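Local coordinates for protein CpuTA1 (Curtobacterium pusillum, PDB 5K3W) that binds pyridoxal-5'-phosphate and belongs to the class IV aminotransferase family, forming an assembly of two chains, at residues 112-117 with 134-139; 66-71 with 301-306; 4-9 with 33-38. All coordinates share one frame; numbering follows the deposited sequence.

Interaction 1. Residues 112-117 with 134-139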
ATOM      1  N   GLY A 112      25.957 -10.779  15.499  1.00 37.84           N
ATOM      2  CA  GLY A 112      25.314 -10.211  14.326  1.00 42.38           C
ATOM      3  C   GLY A 112      24.227  -9.222  14.688  1.00 31.36           C
ATOM      4  O   GLY A 112      23.623  -9.275  15.757  1.00 33.16           O
ATOM      5  N   GLU A 113      23.996  -8.281  13.779  1.00 30.88           N
ATOM      6  CA  GLU A 113      22.893  -7.347  13.931  1.00 24.06           C
ATOM      7  C   GLU A 113      21.605  -8.042  13.511  1.00 27.61           C
ATOM      8  O   GLU A 113      21.529  -8.619  12.421  1.00 31.92           O
ATOM      9  CB  GLU A 113      23.121  -6.094  13.087  1.00 25.86           C
ATOM     10  CG  GLU A 113      24.509  -5.488  13.173  1.00 20.57           C
ATOM     11  CD  GLU A 113      24.654  -4.211  12.335  1.00 33.28           C
ATOM     12  OE1 GLU A 113      23.661  -3.776  11.692  1.00 24.16           O
ATOM     13  OE2 GLU A 113      25.778  -3.644  12.320  1.00 31.05           O
ATOM     14  N   LEU A 114      20.602  -8.010  14.374  1.00 19.32           N
ATOM     15  CA  LEU A 114      19.304  -8.559  14.022  1.00 20.42           C
ATOM     16  C   LEU A 114      18.302  -7.427  13.874  1.00 24.06           C
ATOM     17  O   LEU A 114      18.579  -6.263  14.186  1.00 18.11           O
ATOM     18  CB  LEU A 114      18.804  -9.548  15.076  1.00 19.87           C
ATOM     19  CG  LEU A 114      19.791 -10.537  15.685  1.00 23.52           C
ATOM     20  CD1 LEU A 114      19.093 -11.246  16.830  1.00 25.90           C
ATOM     21  CD2 LEU A 114      20.291 -11.537  14.656  1.00 17.59           C
ATOM     22  N   PHE A 115      17.115  -7.790  13.408  1.00 18.31           N
ATOM     23  CA  PHE A 115      15.994  -6.870  13.418  1.00 20.68           C
ATOM     24  C   PHE A 115      14.729  -7.633  13.806  1.00 17.38           C
ATOM     25  O   PHE A 115      14.634  -8.857  13.665  1.00 14.64           O
ATOM     26  CB  PHE A 115      15.834  -6.152  12.052  1.00 15.75           C
ATOM     27  CG  PHE A 115      15.374  -7.049  10.953  1.00 15.56           C
ATOM     28  CD1 PHE A 115      16.269  -7.873  10.293  1.00 21.33           C
ATOM     29  CD2 PHE A 115      14.034  -7.098  10.600  1.00 19.12           C
ATOM     30  CE1 PHE A 115      15.849  -8.725   9.284  1.00 20.64           C
ATOM     31  CE2 PHE A 115      13.601  -7.932   9.589  1.00 24.54           C
ATOM     32  CZ  PHE A 115      14.519  -8.759   8.928  1.00 29.41           C
ATOM     33  N   ALA A 116      13.773  -6.885  14.334  1.00 15.63           N
ATOM     34  CA  ALA A 116      12.438  -7.360  14.629  1.00 13.47           C
ATOM     35  C   ALA A 116      11.480  -6.555  13.775  1.00 17.91           C
ATOM     36  O   ALA A 116      11.629  -5.334  13.641  1.00 21.24           O
ATOM     37  CB  ALA A 116      12.100  -7.197  16.113  1.00 11.96           C
ATOM     38  N   LYS A 117      10.524  -7.238  13.168  1.00 18.30           N
ATOM     39  CA  LYS A 117       9.521  -6.591  12.338  1.00 21.22           C
ATOM     40  C   LYS A 117       8.149  -6.864  12.932  1.00 17.14           C
ATOM     41  O   LYS A 117       7.806  -8.020  13.203  1.00 16.75           O
ATOM     42  CB  LYS A 117       9.590  -7.079  10.885  1.00 22.02           C
ATOM     43  CG  LYS A 117       8.455  -6.510  10.012  1.00 30.23           C
ATOM     44  CD  LYS A 117       8.811  -6.474   8.529  1.00 34.29           C
ATOM     45  CE  LYS A 117       9.568  -5.203   8.188  1.00 41.30           C
ATOM     46  NZ  LYS A 117       9.887  -5.124   6.732  1.00 45.11           N
ATOM     47  N   VAL A 134       5.122 -10.900  14.726  1.00 20.03           N
ATOM     48  CA  VAL A 134       6.473 -10.407  14.950  1.00 15.37           C
ATOM     49  C   VAL A 134       7.417 -11.462  14.412  1.00 17.76           C
ATOM     50  O   VAL A 134       7.260 -12.646  14.727  1.00 24.96           O
ATOM     51  CB  VAL A 134       6.771 -10.159  16.447  1.00 17.63           C
ATOM     52  CG1 VAL A 134       8.204  -9.628  16.630  1.00 14.54           C
ATOM     53  CG2 VAL A 134       5.770  -9.214  17.059  1.00 21.60           C
ATOM     54  N   PHE A 135       8.408 -11.050  13.630  1.00 14.59           N
ATOM     55  CA  PHE A 135       9.500 -11.973  13.360  1.00 19.43           C
ATOM     56  C   PHE A 135      10.848 -11.303  13.582  1.00 15.72           C
ATOM     57  O   PHE A 135      10.997 -10.085  13.454  1.00 21.14           O
ATOM     58  CB  PHE A 135       9.410 -12.595  11.948  1.00 20.25           C
ATOM     59  CG  PHE A 135       9.499 -11.615  10.810  1.00 14.89           C
ATOM     60  CD1 PHE A 135      10.728 -11.293  10.250  1.00 19.62           C
ATOM     61  CD2 PHE A 135       8.350 -11.071  10.259  1.00 13.01           C
ATOM     62  CE1 PHE A 135      10.811 -10.421   9.169  1.00 17.24           C
ATOM     63  CE2 PHE A 135       8.425 -10.196   9.191  1.00 21.58           C
ATOM     64  CZ  PHE A 135       9.657  -9.868   8.645  1.00 18.81           C
ATOM     65  N   VAL A 136      11.819 -12.122  13.957  1.00 16.29           N
ATOM     66  CA  VAL A 136      13.187 -11.702  14.226  1.00 16.55           C
ATOM     67  C   VAL A 136      14.112 -12.451  13.272  1.00 22.42           C
ATOM     68  O   VAL A 136      13.910 -13.637  13.002  1.00 21.48           O
ATOM     69  CB  VAL A 136      13.575 -11.988  15.695  1.00 19.55           C
ATOM     70  CG1 VAL A 136      15.029 -11.643  15.939  1.00 15.54           C
ATOM     71  CG2 VAL A 136      12.645 -11.222  16.658  1.00 11.42           C
ATOM     72  N   ASP A 137      15.127 -11.768  12.763  1.00 19.91           N
ATOM     73  CA  ASP A 137      16.022 -12.427  11.827  1.00 19.04           C
ATOM     74  C   ASP A 137      17.264 -11.567  11.662  1.00 24.73           C
ATOM     75  O   ASP A 137      17.306 -10.406  12.083  1.00 23.80           O
ATOM     76  CB  ASP A 137      15.345 -12.672  10.479  1.00 20.13           C
ATOM     77  CG  ASP A 137      16.127 -13.629   9.594  1.00 31.78           C
ATOM     78  OD1 ASP A 137      17.065 -14.280  10.103  1.00 30.10           O
ATOM     79  OD2 ASP A 137      15.785 -13.753   8.393  1.00 34.50           O
ATOM     80  N   GLU A 138      18.276 -12.160  11.037  1.00 29.36           N
ATOM     81  CA  GLU A 138      19.518 -11.455  10.770  1.00 32.36           C
ATOM     82  C   GLU A 138      19.279 -10.326   9.779  1.00 27.82           C
ATOM     83  O   GLU A 138      18.517 -10.471   8.818  1.00 28.09           O
ATOM     84  CB  GLU A 138      20.566 -12.426  10.234  1.00 29.40           C
ATOM     85  CG  GLU A 138      21.968 -12.102  10.690  1.00 48.41           C
ATOM     86  CD  GLU A 138      22.929 -13.268  10.512  1.00 68.71           C
ATOM     87  OE1 GLU A 138      24.079 -13.159  11.002  1.00 74.69           O
ATOM     88  OE2 GLU A 138      22.535 -14.288   9.893  1.00 51.19           O
ATOM     89  N   GLY A 139      19.920  -9.185  10.031  1.00 27.46           N
ATOM     90  CA  GLY A 139      19.737  -8.039   9.175  1.00 24.31           C
ATOM     91  C   GLY A 139      20.611  -8.089   7.947  1.00 30.75           C
ATOM     92  O   GLY A 139      21.580  -8.843   7.867  1.00 29.52           O
TER
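Lys117 lays its aliphatic chain along the ring of Phe135, side by side and pointing the same way: CB sits over one face, 3.9 Å from the ring centroid in a CH-pi contact, and CD reaches CZ of Phe135 at 3.5 Å. With chi1 at 62°, Phe135 has CG between its backbone N and carbonyl carbon, which swings the ring back over the hairpin toward this lysine. Phe115, similarly folded, brings CE2 to 3.8 Å from CE1 of Phe135, while Glu138 O and Gly139 meet its ring at the edge. On the opposite face of the sheet from Phe115, Lys117 and Phe135, CB of Ala116 lies 4.1 Å from CG2 of Val136. Antiparallel backbone bonds join the strands: Phe115 and Asp137 exchange a reciprocal pair, as do Lys117 and Phe135, and Gly139 N donates to Glu113 O at 2.9 Å. Farther out, Asp137 is salt-bridged to Arg3 and Glu113 to Arg146. This is a beta hairpin, strands 114-121 and 131-138, inside an antiparallel sheet: strand 54-62 flanks one side, strand 5-9 the other, helix 90-108 covers Leu114 and Val136, and Arg51 and Thr45 of the second subunit pack on Lys117 and Phe135.

Interaction 2. Residues 66-71 with 301-306; sequences PQALEL and LARTDL
Gln67 reaches from its loop toward helix 290-307 and meets Thr304 and Arg303, each with a different part of its side chain. The aliphatic part lies against Thr304: CG of Gln67 is 3.0 Å from OG1 of Thr304, and the two side chains run aslant to each other. The amide end meets Arg303 instead. There the chains cross at about a right angle, CD of Gln67 lies over one face of the guanidinium group, and the amide and guanidinium planes are turned 51° apart. Although OE1 of Gln67 comes to 3.3 Å from NH1 of Arg303, the angle is too poor for a hydrogen bond. The arginine gets there by folding back: chi1 of 68° sets CG between the backbone N and the carbonyl carbon, and further bends at chi2 and chi3 bring the guanidinium alongside the loop, where NH2 is 4.0 Å from CB of Ala68. The Arg303 side chain is also about 7 Å from the bound pyridoxal-5'-phosphate, which places the contact near the cofactor. CG2 of Thr304 also packs 3.7 Å from Pro66 O. One water bridges the loop backbone and the threonine hydroxyl, accepting from Ala68 N at 2.8 Å and hydrogen-bonded to OG1 of Thr304 at 3.0 Å. Ala68 is the N-cap residue of helix 69-82, so the water holds an N-H just ahead of that helix. The polar ends find their partners beyond the two segments: NE2 of Gln67 and NH1 of Arg303 both donate to Leu300 O, while OE1 of Gln67 accepts from Gln274 NE2. The buried glutamine amide is therefore satisfied at both ends and probably held in its rotation, and the contact joins loop to helix through van der Waals touch and a water bridge, with the shared Leu300 carbonyl tying amide and guanidinium together indirectly.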
ATOM      1  N   PRO A  66      16.564  -4.612  21.548  1.00 27.21           N
ATOM      2  CA  PRO A  66      15.856  -3.775  20.569  1.00 21.30           C
ATOM      3  C   PRO A  66      16.097  -2.296  20.848  1.00 25.19           C
ATOM      4  O   PRO A  66      15.915  -1.820  21.971  1.00 29.27           O
ATOM      5  CB  PRO A  66      14.383  -4.150  20.785  1.00 23.49           C
ATOM      6  CG  PRO A  66      14.395  -5.368  21.656  1.00 19.75           C
ATOM      7  CD  PRO A  66      15.638  -5.295  22.461  1.00 22.86           C
ATOM      8  N   GLN A  67      16.480  -1.555  19.815  1.00 23.07           N
ATOM      9  CA  GLN A  67      16.763  -0.138  19.995  1.00 22.70           C
ATOM     10  C   GLN A  67      15.487   0.697  19.964  1.00 26.21           C
ATOM     11  O   GLN A  67      14.623   0.514  19.100  1.00 26.73           O
ATOM     12  CB  GLN A  67      17.710   0.365  18.911  1.00 20.42           C
ATOM     13  CG  GLN A  67      19.076  -0.248  18.929  1.00 24.23           C
ATOM     14  CD  GLN A  67      19.993   0.428  17.929  1.00 26.29           C
ATOM     15  OE1 GLN A  67      19.582   0.756  16.813  1.00 33.96           O
ATOM     16  NE2 GLN A  67      21.230   0.665  18.330  1.00 25.60           N
ATOM     17  N   ALA A  68      15.388   1.639  20.902  1.00 21.99           N
ATOM     18  CA  ALA A  68      14.298   2.610  20.913  1.00 20.08           C
ATOM     19  C   ALA A  68      12.937   1.916  20.953  1.00 20.57           C
ATOM     20  O   ALA A  68      11.965   2.378  20.345  1.00 25.34           O
ATOM     21  CB  ALA A  68      14.397   3.554  19.708  1.00 16.70           C
ATOM     22  N   LEU A  69      12.861   0.809  21.695  1.00 15.81           N
ATOM     23  CA  LEU A  69      11.681  -0.052  21.624  1.00 19.03           C
ATOM     24  C   LEU A  69      10.405   0.713  21.950  1.00 20.39           C
ATOM     25  O   LEU A  69       9.379   0.530  21.285  1.00 24.76           O
ATOM     26  CB  LEU A  69      11.840  -1.264  22.554  1.00 16.86           C
ATOM     27  CG  LEU A  69      10.682  -2.272  22.510  1.00 17.96           C
ATOM     28  CD1 LEU A  69      10.459  -2.791  21.094  1.00 19.83           C
ATOM     29  CD2 LEU A  69      10.855  -3.438  23.477  1.00 17.68           C
ATOM     30  N   GLU A  70      10.443   1.575  22.970  1.00 23.28           N
ATOM     31  CA  GLU A  70       9.221   2.264  23.386  1.00 24.09           C
ATOM     32  C   GLU A  70       8.785   3.295  22.349  1.00 17.31           C
ATOM     33  O   GLU A  70       7.592   3.425  22.072  1.00 24.23           O
ATOM     34  CB  GLU A  70       9.417   2.915  24.763  1.00 21.11           C
ATOM     35  CG  GLU A  70       8.167   3.559  25.362  1.00 14.44           C
ATOM     36  CD  GLU A  70       7.103   2.547  25.818  1.00 22.02           C
ATOM     37  OE1 GLU A  70       7.409   1.353  25.994  1.00 33.15           O
ATOM     38  OE2 GLU A  70       5.941   2.948  26.007  1.00 29.84           O
ATOM     39  N   LEU A  71       9.733   4.043  21.777  1.00 18.51           N
ATOM     40  CA  LEU A  71       9.423   4.927  20.657  1.00 14.45           C
ATOM     41  C   LEU A  71       8.773   4.161  19.508  1.00 24.19           C
ATOM     42  O   LEU A  71       7.742   4.588  18.973  1.00 21.86           O
ATOM     43  CB  LEU A  71      10.689   5.607  20.157  1.00 20.71           C
ATOM     44  CG  LEU A  71      11.144   6.938  20.718  1.00 31.24           C
ATOM     45  CD1 LEU A  71      12.211   7.474  19.773  1.00 24.78           C
ATOM     46  CD2 LEU A  71       9.957   7.900  20.824  1.00 23.49           C
ATOM     47  N   LEU A 301      24.899   2.689  16.970  1.00 29.97           N
ATOM     48  CA  LEU A 301      24.925   1.258  17.266  1.00 35.99           C
ATOM     49  C   LEU A 301      25.007   0.973  18.762  1.00 33.59           C
ATOM     50  O   LEU A 301      24.589  -0.103  19.204  1.00 31.93           O
ATOM     51  CB  LEU A 301      26.098   0.586  16.551  1.00 26.55           C
ATOM     52  CG  LEU A 301      25.937   0.397  15.043  1.00 32.98           C
ATOM     53  CD1 LEU A 301      27.219  -0.141  14.421  1.00 30.43           C
ATOM     54  CD2 LEU A 301      24.749  -0.507  14.719  1.00 25.85           C
ATOM     55  N   ALA A 302      25.531   1.911  19.550  1.00 29.98           N
ATOM     56  CA  ALA A 302      25.825   1.676  20.956  1.00 31.48           C
ATOM     57  C   ALA A 302      24.848   2.334  21.918  1.00 39.57           C
ATOM     58  O   ALA A 302      24.985   2.134  23.129  1.00 43.44           O
ATOM     59  CB  ALA A 302      27.233   2.175  21.281  1.00 36.91           C
ATOM     60  N   ARG A 303      23.882   3.118  21.425  1.00 27.90           N
ATOM     61  CA  ARG A 303      23.070   3.945  22.316  1.00 33.16           C
ATOM     62  C   ARG A 303      22.227   3.112  23.279  1.00 36.45           C
ATOM     63  O   ARG A 303      22.019   3.512  24.431  1.00 42.84           O
ATOM     64  CB  ARG A 303      22.178   4.879  21.499  1.00 33.67           C
ATOM     65  CG  ARG A 303      21.088   4.191  20.703  1.00 32.50           C
ATOM     66  CD  ARG A 303      20.827   4.963  19.434  1.00 34.78           C
ATOM     67  NE  ARG A 303      19.417   4.967  19.053  1.00 39.79           N
ATOM     68  CZ  ARG A 303      18.956   4.507  17.896  1.00 33.64           C
ATOM     69  NH1 ARG A 303      19.788   4.010  16.998  1.00 21.63           N
ATOM     70  NH2 ARG A 303      17.660   4.570  17.631  1.00 39.20           N
ATOM     71  N   THR A 304      21.729   1.961  22.835  1.00 36.21           N
ATOM     72  CA  THR A 304      20.820   1.188  23.671  1.00 33.87           C
ATOM     73  C   THR A 304      21.541   0.454  24.796  1.00 43.82           C
ATOM     74  O   THR A 304      20.915   0.154  25.819  1.00 44.47           O
ATOM     75  CB  THR A 304      20.035   0.199  22.802  1.00 31.88           C
ATOM     76  OG1 THR A 304      19.489   0.897  21.676  1.00 36.16           O
ATOM     77  CG2 THR A 304      18.891  -0.427  23.577  1.00 30.24           C
ATOM     78  N   ASP A 305      22.834   0.156  24.632  1.00 40.90           N
ATOM     79  CA  ASP A 305      23.618  -0.400  25.734  1.00 40.12           C
ATOM     80  C   ASP A 305      23.596   0.516  26.954  1.00 42.34           C
ATOM     81  O   ASP A 305      23.507   0.042  28.094  1.00 49.84           O
ATOM     82  CB  ASP A 305      25.056  -0.646  25.286  1.00 37.89           C
ATOM     83  CG  ASP A 305      25.159  -1.698  24.203  1.00 50.93           C
ATOM     84  OD1 ASP A 305      24.482  -2.754  24.308  1.00 53.09           O
ATOM     85  OD2 ASP A 305      25.922  -1.465  23.243  1.00 48.34           O
ATOM     86  N   LEU A 306      23.706   1.828  26.741  1.00 39.88           N
ATOM     87  CA  LEU A 306      23.548   2.780  27.837  1.00 44.16           C
ATOM     88  C   LEU A 306      22.296   2.473  28.661  1.00 50.79           C
ATOM     89  O   LEU A 306      22.367   2.281  29.881  1.00 51.65           O
ATOM     90  CB  LEU A 306      23.495   4.208  27.281  1.00 47.27           C
ATOM     91  CG  LEU A 306      24.788   4.884  26.782  1.00 56.50           C
ATOM     92  CD1 LEU A 306      25.775   5.120  27.933  1.00 49.32           C
ATOM     93  CD2 LEU A 306      25.461   4.112  25.632  1.00 47.75           C
TER
HETATM   94  O   HOH W   1      17.341   2.796  22.608  1.00 31.41           O

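Interaction 3. Residues 4-9 with 33-38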
ATOM      1  N   ALA A   4      15.073 -17.755  11.254  1.00 21.76           N
ATOM      2  CA  ALA A   4      14.270 -16.676  11.814  1.00 16.24           C
ATOM      3  C   ALA A   4      13.207 -17.199  12.776  1.00 16.30           C
ATOM      4  O   ALA A   4      12.724 -18.326  12.660  1.00 16.51           O
ATOM      5  CB  ALA A   4      13.599 -15.881  10.692  1.00 13.03           C
ATOM      6  N   THR A   5      12.847 -16.358  13.739  1.00 17.89           N
ATOM      7  CA  THR A   5      11.776 -16.631  14.681  1.00 15.65           C
ATOM      8  C   THR A   5      10.528 -15.908  14.207  1.00 23.33           C
ATOM      9  O   THR A   5      10.617 -14.802  13.664  1.00 22.81           O
ATOM     10  CB  THR A   5      12.124 -16.153  16.095  1.00 20.60           C
ATOM     11  OG1 THR A   5      13.224 -16.901  16.613  1.00 26.88           O
ATOM     12  CG2 THR A   5      10.938 -16.331  17.021  1.00 21.54           C
ATOM     13  N   LEU A   6       9.373 -16.539  14.407  1.00 17.96           N
ATOM     14  CA  LEU A   6       8.083 -15.943  14.103  1.00 20.38           C
ATOM     15  C   LEU A   6       7.160 -16.116  15.303  1.00 25.35           C
ATOM     16  O   LEU A   6       7.068 -17.213  15.869  1.00 24.87           O
ATOM     17  CB  LEU A   6       7.436 -16.579  12.850  1.00 17.88           C
ATOM     18  CG  LEU A   6       5.998 -16.075  12.567  1.00 18.37           C
ATOM     19  CD1 LEU A   6       5.957 -14.584  12.228  1.00 12.53           C
ATOM     20  CD2 LEU A   6       5.318 -16.871  11.494  1.00 16.14           C
ATOM     21  N   LEU A   7       6.465 -15.043  15.670  1.00 18.60           N
ATOM     22  CA  LEU A   7       5.455 -15.077  16.716  1.00 19.56           C
ATOM     23  C   LEU A   7       4.146 -14.582  16.133  1.00 20.52           C
ATOM     24  O   LEU A   7       4.094 -13.496  15.544  1.00 23.00           O
ATOM     25  CB  LEU A   7       5.858 -14.216  17.916  1.00 24.63           C
ATOM     26  CG  LEU A   7       7.061 -14.707  18.730  1.00 27.78           C
ATOM     27  CD1 LEU A   7       7.833 -13.535  19.262  1.00 26.75           C
ATOM     28  CD2 LEU A   7       6.622 -15.602  19.879  1.00 27.00           C
ATOM     29  N   THR A   8       3.105 -15.395  16.261  1.00 22.77           N
ATOM     30  CA  THR A   8       1.752 -14.957  15.975  1.00 16.03           C
ATOM     31  C   THR A   8       1.242 -14.182  17.174  1.00 19.51           C
ATOM     32  O   THR A   8       1.242 -14.705  18.290  1.00 26.76           O
ATOM     33  CB  THR A   8       0.851 -16.152  15.712  1.00 21.14           C
ATOM     34  OG1 THR A   8       1.398 -16.924  14.649  1.00 24.95           O
ATOM     35  CG2 THR A   8      -0.549 -15.692  15.335  1.00 17.79           C
ATOM     36  N   VAL A   9       0.819 -12.943  16.960  1.00 17.89           N
ATOM     37  CA  VAL A   9       0.229 -12.147  18.026  1.00 20.85           C
ATOM     38  C   VAL A   9      -1.278 -12.383  18.000  1.00 24.07           C
ATOM     39  O   VAL A   9      -1.978 -11.930  17.087  1.00 18.52           O
ATOM     40  CB  VAL A   9       0.577 -10.663  17.876  1.00 24.60           C
ATOM     41  CG1 VAL A   9      -0.062  -9.856  19.009  1.00 23.91           C
ATOM     42  CG2 VAL A   9       2.103 -10.475  17.858  1.00 15.21           C
ATOM     43  N   VAL A  33       2.221 -16.624  20.475  1.00 20.32           N
ATOM     44  CA  VAL A  33       2.790 -17.967  20.503  1.00 21.96           C
ATOM     45  C   VAL A  33       3.746 -18.104  19.326  1.00 24.53           C
ATOM     46  O   VAL A  33       3.554 -17.493  18.273  1.00 21.55           O
ATOM     47  CB  VAL A  33       1.699 -19.063  20.435  1.00 27.45           C
ATOM     48  CG1 VAL A  33       0.694 -18.894  21.566  1.00 36.67           C
ATOM     49  CG2 VAL A  33       0.990 -18.998  19.086  1.00 21.08           C
ATOM     50  N   LEU A  34       4.783 -18.918  19.508  1.00 25.02           N
ATOM     51  CA  LEU A  34       5.719 -19.174  18.423  1.00 24.84           C
ATOM     52  C   LEU A  34       5.023 -19.889  17.268  1.00 20.90           C
ATOM     53  O   LEU A  34       4.086 -20.670  17.466  1.00 18.24           O
ATOM     54  CB  LEU A  34       6.891 -20.010  18.922  1.00 18.91           C
ATOM     55  CG  LEU A  34       7.840 -19.308  19.881  1.00 24.23           C
ATOM     56  CD1 LEU A  34       8.708 -20.336  20.578  1.00 21.20           C
ATOM     57  CD2 LEU A  34       8.704 -18.294  19.143  1.00 18.52           C
ATOM     58  N   ALA A  35       5.494 -19.607  16.050  1.00 17.48           N
ATOM     59  CA  ALA A  35       5.042 -20.276  14.839  1.00 18.42           C
ATOM     60  C   ALA A  35       6.226 -20.448  13.885  1.00 18.82           C
ATOM     61  O   ALA A  35       7.280 -19.826  14.044  1.00 18.44           O
ATOM     62  CB  ALA A  35       3.897 -19.497  14.170  1.00 15.76           C
ATOM     63  N   ASP A  36       6.044 -21.292  12.874  1.00 18.50           N
ATOM     64  CA  ASP A  36       7.117 -21.621  11.936  1.00 18.87           C
ATOM     65  C   ASP A  36       7.232 -20.533  10.863  1.00 22.07           C
ATOM     66  O   ASP A  36       6.395 -20.433   9.954  1.00 20.21           O
ATOM     67  CB  ASP A  36       6.865 -23.002  11.332  1.00 20.68           C
ATOM     68  CG  ASP A  36       7.859 -23.369  10.224  1.00 33.27           C
ATOM     69  OD1 ASP A  36       8.818 -22.589   9.981  1.00 27.63           O
ATOM     70  OD2 ASP A  36       7.677 -24.454   9.602  1.00 23.20           O
ATOM     71  N   PHE A  37       8.296 -19.734  10.957  1.00 18.05           N
ATOM     72  CA  PHE A  37       8.569 -18.681   9.990  1.00 14.36           C
ATOM     73  C   PHE A  37       8.619 -19.197   8.556  1.00 21.67           C
ATOM     74  O   PHE A  37       8.406 -18.415   7.625  1.00 18.82           O
ATOM     75  CB  PHE A  37       9.890 -18.017  10.376  1.00 16.20           C
ATOM     76  CG  PHE A  37      10.392 -17.003   9.392  1.00 15.47           C
ATOM     77  CD1 PHE A  37      10.074 -15.660   9.532  1.00 16.03           C
ATOM     78  CD2 PHE A  37      11.220 -17.382   8.357  1.00 13.52           C
ATOM     79  CE1 PHE A  37      10.565 -14.708   8.639  1.00 14.53           C
ATOM     80  CE2 PHE A  37      11.701 -16.444   7.453  1.00 20.54           C
ATOM     81  CZ  PHE A  37      11.374 -15.104   7.596  1.00 20.23           C
ATOM     82  N   GLY A  38       8.903 -20.492   8.362  1.00 19.27           N
ATOM     83  CA  GLY A  38       9.056 -21.096   7.056  1.00 14.95           C
ATOM     84  C   GLY A  38       7.790 -21.591   6.413  1.00 16.97           C
ATOM     85  O   GLY A  38       7.782 -21.864   5.213  1.00 22.40           O
TER
HETATM   86  O   HOH W   2       9.789 -19.298  15.244  1.00 17.98           O
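Ala4 sets its methyl squarely over the ring of Phe37: CB stands 3.5 Å from the ring centroid, only 6° off the ring normal, a CH-pi contact above the centre of the face. Next to it, CB of Leu6 lies at the ring edge and 3.8 Å from CB of Phe37. The phenylalanine has CG anti to its backbone N (chi1 174°), which carries the ring past Leu6 to Ala4. This end is the close-packed one, for Ala4 and Leu6 are both buried, and Ile44 and Thr45 of the second subunit pack on Leu6 and Phe37. Toward Val33 and Leu34 the pairing turns outward to solvent. CD2 of Leu34 touches CD2 of Leu7 at 3.5 Å and CG2 of Thr5, yet Leu34 and Val33 themselves are exposed. The backbone runs the other way: the regular pair of bonds is at the exposed end, where Thr8 N lies 2.9 Å from Val33 O and Val33 N donates to Thr8 O, and water enters nearer the packed one. There Ala35 N donates to Leu6 O at 2.9 Å from well above the carbonyl plane, and a water links Leu6 N to Ala35 O, accepting from the first and donating to the second at 2.8 Å. Beyond it, Asp36 OD1 accepts from Gly38 N in an Asx turn. Strand 32-35 is the outermost strand of the antiparallel sheet within this chain and pairs with strand 5-9, whose other edge bonds to strand 131-138, while helix 90-108 lies against Thr5, Val9 and Leu34, with Asp103 and Arg107 holding the Thr5 hydroxyl.

How the interactions relate
Interactions 1 and 3 belong to one antiparallel sheet and share a seam: strand 131-138 of the first lies next to strand 5-9 of the second, with Val134 O probably hydrogen-bonded to Leu7 N at 2.7 Å. Interaction 1 is the more central of the two, with just over half of its touching residues buried; interaction 3 finishes the sheet at an edge partly open to solvent, where a water replaces one backbone bond. Both touch the second subunit, which interaction 2 does not. That contact joins a loop to the C-terminal helix by side chains and a water, without direct backbone pairing, and meets interaction 1 where Leu301 packs on Glu113. Interactions 2 and 3 do not touch.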